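Local atomic coordinates of protein (glyceraldehyde 3-phosphate dehydrogenase) (Sulfolobus solfataricus, PDB entry 1B7G), a protein that catalyses the phosphorylating oxidation of glyceraldehyde 3-phosphate in glycolysis, accepting NAD or NADP as cofactor with a marked preference for NADP. Residues C149-N152 against K156-K159; N242-V247 against I327-L332. The protein carries 1 engineered substitution. All coordinates share one frame; numbering follows the deposited sequence.

In the fold
From the N terminus the chain first lays down the dinucleotide-binding parallel sheet and then enters helix 139-152, whose last turn carries the first half of interaction 1. After four linking residues strand 157-167 begins, and interaction 1 closes that short helix-to-strand connection. Interaction 2 starts only after it, at 242-247, and spans 79 intervening residues to reach the end of helix 321-331, so the two contacts follow in series, neither nested nor crossed. Both reach the mixed sheet of the catalytic domain, 157-167 inside it and 246-249 at one border. They also touch directly: CG2 of Thr150 packs 3.4 Å from OG1 of Thr243.

Interaction 1 of 2, residues C149-N152 against K156-K159; sequences CTVN and KVEK. Unlike the reference sequence in segment 156-159: Lys159 (reference Asn).
Asn152 reaches from the last turn of helix 139-152 to the start of strand 157-167, where it takes a hydrogen bond from the backbone of the first strand residue. Its OD1 accepts from Val157 N at 2.9 Å, nearly straight with 166° at the hydrogen, the donor tilted modestly from the carbonyl plane. With CG anti to the backbone N (chi1 -162°), the amide extends across the short connection to meet this N-H. The same oxygen lies 3.3 Å from Lys156 CA.

The close-packed side is apolar. Val157 turns CG2 against the backbone N and CA of Asn152, and the same methyl meets Val151 CG1 at 4.1 Å, the two valines crossing at about a right angle. Both valines also rest on Leu227 of strand 219-227, and Val157 adds Ile225, so this side merges with the packing between helix and sheet. The other side is looser and wet: a water makes two weak bonds, each 3.4 Å long, to Asn152 OD1 and to Val157 O, while Lys156 is exposed and touches OD1 only through its first carbons, CG coming to 3.7 Å of Asn152 OD1.

Were Asn152 replaced by an alanine, Val157 N would probably be left without this side-chain acceptor, and the water would lose one of its two weak partners. Just beyond, Glu158 and Lys159 both face Thr226 in a classic beta bulge. Helix, tight connection and strand together form a helix-to-strand junction leading into an interior strand of the catalytic domain's mixed sheet, flanked by 205-213 and 219-227.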
loop_
_atom_site.group_PDB
_atom_site.type_symbol
_atom_site.label_atom_id
_atom_site.label_comp_id
_atom_site.label_asym_id
_atom_site.label_seq_id
_atom_site.Cartn_x
_atom_site.Cartn_y
_atom_site.Cartn_z
ATOM N N CYS A 149 21.116 -1.474 20.957
ATOM C CA CYS A 149 20.869 -0.810 22.273
ATOM C C CYS A 149 19.831 -1.520 23.096
ATOM O O CYS A 149 20.058 -1.762 24.307
ATOM C CB CYS A 149 20.598 0.669 22.098
ATOM S SG CYS A 149 21.910 1.585 21.329
ATOM N N THR A 150 18.850 -2.202 22.494
ATOM C CA THR A 150 17.932 -3.039 23.235
ATOM C C THR A 150 18.582 -4.327 23.757
ATOM O O THR A 150 18.347 -4.670 24.941
ATOM C CB THR A 150 16.689 -3.442 22.407
ATOM O OG1 THR A 150 16.077 -2.230 21.939
ATOM C CG2 THR A 150 15.722 -4.299 23.188
ATOM N N VAL A 151 19.338 -5.067 22.958
ATOM C CA VAL A 151 19.939 -6.330 23.387
ATOM C C VAL A 151 20.944 -6.117 24.517
ATOM O O VAL A 151 21.090 -6.957 25.409
ATOM C CB VAL A 151 20.591 -7.110 22.237
ATOM C CG1 VAL A 151 21.477 -8.250 22.708
ATOM C CG2 VAL A 151 19.475 -7.723 21.319
ATOM N N ASN A 152 21.643 -5.007 24.473
ATOM C CA ASN A 152 22.623 -4.488 25.377
ATOM C C ASN A 152 22.094 -4.391 26.790
ATOM O O ASN A 152 22.843 -4.615 27.726
ATOM C CB ASN A 152 23.185 -3.141 24.880
ATOM C CG ASN A 152 24.495 -2.735 25.512
ATOM O OD1 ASN A 152 25.596 -3.263 25.270
ATOM N ND2 ASN A 152 24.414 -1.705 26.361
ATOM N N LYS A 156 26.071 -6.806 27.743
ATOM C CA LYS A 156 26.799 -5.871 26.903
ATOM C C LYS A 156 27.117 -6.457 25.521
ATOM O O LYS A 156 27.697 -7.544 25.448
ATOM C CB LYS A 156 28.122 -5.503 27.580
ATOM C CG LYS A 156 28.721 -4.257 26.951
ATOM C CD LYS A 156 30.036 -3.880 27.599
ATOM C CE LYS A 156 30.812 -2.918 26.706
ATOM N NZ LYS A 156 29.987 -1.772 26.262
ATOM N N VAL A 157 26.817 -5.729 24.460
ATOM C CA VAL A 157 27.133 -6.162 23.106
ATOM C C VAL A 157 28.605 -5.865 22.852
ATOM O O VAL A 157 29.069 -4.723 22.869
ATOM C CB VAL A 157 26.255 -5.484 22.038
ATOM C CG1 VAL A 157 26.719 -5.794 20.632
ATOM C CG2 VAL A 157 24.805 -5.922 22.289
ATOM N N GLU A 158 29.336 -6.950 22.631
ATOM C CA GLU A 158 30.779 -6.817 22.448
ATOM C C GLU A 158 31.174 -6.830 20.991
ATOM O O GLU A 158 32.182 -6.231 20.605
ATOM C CB GLU A 158 31.424 -7.999 23.215
ATOM C CG GLU A 158 31.206 -7.861 24.711
ATOM C CD GLU A 158 31.989 -6.701 25.307
ATOM O OE1 GLU A 158 32.705 -5.996 24.558
ATOM O OE2 GLU A 158 31.891 -6.487 26.524
ATOM N N LYS A 159 30.343 -7.483 20.168
ATOM C CA LYS A 159 30.650 -7.569 18.749
ATOM C C LYS A 159 29.423 -7.823 17.868
ATOM O O LYS A 159 28.513 -8.524 18.210
ATOM C CB LYS A 159 31.669 -8.714 18.511
ATOM C CG LYS A 159 32.285 -8.569 17.122
ATOM C CD LYS A 159 33.030 -9.798 16.676
ATOM C CE LYS A 159 34.252 -10.078 17.526
ATOM N NZ LYS A 159 35.119 -11.107 16.875
HETATM O O HOH W 1 27.423 -1.697 22.921
#

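Interaction 2 of 2, residues N242-V247 against I327-L332; sequences NTPRIV and ITNESL
Arg245 grips Asn329 side-on, through NE and NH2, with both nitrogens donating to the single oxygen OD1. The NE to OD1 distance is 3.0 Å, and so is that from NH2 to OD1. The oxygen sits at the edge of the guanidinium, almost in its plane, but the amide is turned 79° against that plane. As a result the two donors use it differently: NE lies in the carbonyl plane on a lone pair, whereas NH2 stands above it, 44° out. Extended from CG to NE, the arginine chain carries the group from the Thr243-Ile246 type II turn across to the helix.

The guanidinium has stronger partners on helix 304-315, where NH2 forms a salt bridge with Asp310 and NH1 one with Glu307. Asp310 also hydrogen-bonds Thr328 OG1 through OD1, so one carboxylate serves both segments, its OD2 taking Arg245 NH2.

Packing surrounds this polar centre. Thr328 CG2, anti to its own backbone nitrogen, comes within 3.4 Å of Arg245 NH2, leaving OG1 directed to its polar partners. On the turn, Pro244 CB lies 3.5 Å from Asn329 ND2, the two side chains crossing at about a right angle. Ile334, in the loop that follows the helix, touches the side chains of both Arg245 and Asn329.

The charge of buried Arg245 is probably balanced by Asp310 and Glu307, while the neutral amide of Asn329 adds a directional acceptor. This chemistry probably fixes the rotation of the guanidinium and joins the turn before strand 246-249 to two C-terminal helices.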
loop_
_atom_site.group_PDB
_atom_site.type_symbol
_atom_site.label_atom_id
_atom_site.label_comp_id
_atom_site.label_asym_id
_atom_site.label_seq_id
_atom_site.Cartn_x
_atom_site.Cartn_y
_atom_site.Cartn_z
ATOM N N ASN A 242 9.156 -6.509 24.249
ATOM C CA ASN A 242 8.647 -5.415 25.067
ATOM C C ASN A 242 9.332 -4.098 24.822
ATOM O O ASN A 242 9.639 -3.316 25.744
ATOM C CB ASN A 242 8.874 -5.824 26.552
ATOM C CG ASN A 242 7.824 -6.848 26.940
ATOM O OD1 ASN A 242 6.672 -6.431 27.081
ATOM N ND2 ASN A 242 8.193 -8.129 27.019
ATOM N N THR A 243 9.615 -3.789 23.558
ATOM C CA THR A 243 10.308 -2.528 23.250
ATOM C C THR A 243 9.631 -1.856 22.083
ATOM O O THR A 243 9.692 -2.354 20.919
ATOM C CB THR A 243 11.789 -2.787 22.888
ATOM O OG1 THR A 243 12.440 -3.550 23.894
ATOM C CG2 THR A 243 12.565 -1.523 22.606
ATOM N N PRO A 244 8.988 -0.725 22.279
ATOM C CA PRO A 244 8.490 0.054 21.170
ATOM C C PRO A 244 9.565 0.359 20.129
ATOM O O PRO A 244 10.592 0.897 20.421
ATOM C CB PRO A 244 7.964 1.330 21.807
ATOM C CG PRO A 244 7.667 0.946 23.220
ATOM C CD PRO A 244 8.749 -0.056 23.575
ATOM N N ARG A 245 9.135 0.175 18.858
ATOM C CA ARG A 245 9.976 0.427 17.713
ATOM C C ARG A 245 10.644 -0.869 17.187
ATOM O O ARG A 245 11.285 -0.878 16.166
ATOM C CB ARG A 245 10.920 1.598 17.847
ATOM C CG ARG A 245 10.165 2.921 17.848
ATOM C CD ARG A 245 11.066 4.148 17.892
ATOM N NE ARG A 245 10.260 5.249 18.490
ATOM C CZ ARG A 245 10.718 6.479 18.623
ATOM N NH1 ARG A 245 11.914 6.810 18.166
ATOM N NH2 ARG A 245 9.941 7.396 19.208
ATOM N N ILE A 246 10.311 -1.928 17.889
ATOM C CA ILE A 246 10.714 -3.288 17.549
ATOM C C ILE A 246 9.460 -4.146 17.639
ATOM O O ILE A 246 8.746 -4.093 18.655
ATOM C CB ILE A 246 11.788 -3.877 18.457
ATOM C CG1 ILE A 246 13.133 -3.158 18.296
ATOM C CG2 ILE A 246 11.987 -5.380 18.171
ATOM C CD1 ILE A 246 14.196 -3.584 19.324
ATOM N N VAL A 247 9.138 -4.899 16.603
ATOM C CA VAL A 247 8.007 -5.833 16.705
ATOM C C VAL A 247 8.524 -7.256 16.394
ATOM O O VAL A 247 9.555 -7.404 15.741
ATOM C CB VAL A 247 6.826 -5.506 15.802
ATOM C CG1 VAL A 247 6.089 -4.256 16.285
ATOM C CG2 VAL A 247 7.219 -5.341 14.336
ATOM N N ILE A 327 5.322 10.400 23.541
ATOM C CA ILE A 327 4.397 11.172 22.706
ATOM C C ILE A 327 4.539 10.769 21.237
ATOM O O ILE A 327 3.562 10.587 20.525
ATOM C CB ILE A 327 4.591 12.675 22.899
ATOM C CG1 ILE A 327 4.090 13.025 24.343
ATOM C CG2 ILE A 327 3.857 13.500 21.891
ATOM C CD1 ILE A 327 4.688 14.304 24.878
ATOM N N THR A 328 5.788 10.658 20.801
ATOM C CA THR A 328 6.059 10.210 19.426
ATOM C C THR A 328 5.388 8.862 19.218
ATOM O O THR A 328 4.575 8.755 18.312
ATOM C CB THR A 328 7.547 10.107 19.192
ATOM O OG1 THR A 328 8.107 11.421 19.378
ATOM C CG2 THR A 328 7.861 9.623 17.757
ATOM N N ASN A 329 5.625 7.906 20.108
ATOM C CA ASN A 329 5.052 6.592 20.017
ATOM C C ASN A 329 3.535 6.544 20.000
ATOM O O ASN A 329 2.942 5.883 19.125
ATOM C CB ASN A 329 5.609 5.655 21.093
ATOM C CG ASN A 329 7.077 5.313 20.766
ATOM O OD1 ASN A 329 7.585 5.599 19.691
ATOM N ND2 ASN A 329 7.754 4.778 21.755
ATOM N N GLU A 330 2.908 7.212 20.972
ATOM C CA GLU A 330 1.456 7.169 21.061
ATOM C C GLU A 330 0.823 7.844 19.862
ATOM O O GLU A 330 -0.115 7.348 19.277
ATOM C CB GLU A 330 0.984 7.878 22.364
ATOM C CG GLU A 330 -0.472 7.600 22.683
ATOM C CD GLU A 330 -1.525 8.377 21.951
ATOM O OE1 GLU A 330 -1.277 9.500 21.444
ATOM O OE2 GLU A 330 -2.676 7.862 21.869
ATOM N N SER A 331 1.311 9.052 19.523
ATOM C CA SER A 331 0.688 9.791 18.456
ATOM C C SER A 331 0.857 9.112 17.087
ATOM O O SER A 331 0.084 9.445 16.168
ATOM C CB SER A 331 1.238 11.212 18.362
ATOM O OG SER A 331 2.631 11.228 18.079
ATOM N N LEU A 332 1.958 8.366 16.890
ATOM C CA LEU A 332 2.175 7.842 15.514
ATOM C C LEU A 332 1.741 6.401 15.407
ATOM O O LEU A 332 2.007 5.760 14.375
ATOM C CB LEU A 332 3.652 7.984 15.149
ATOM C CG LEU A 332 4.178 9.429 15.070
ATOM C CD1 LEU A 332 5.622 9.414 14.586
ATOM C CD2 LEU A 332 3.339 10.263 14.108
#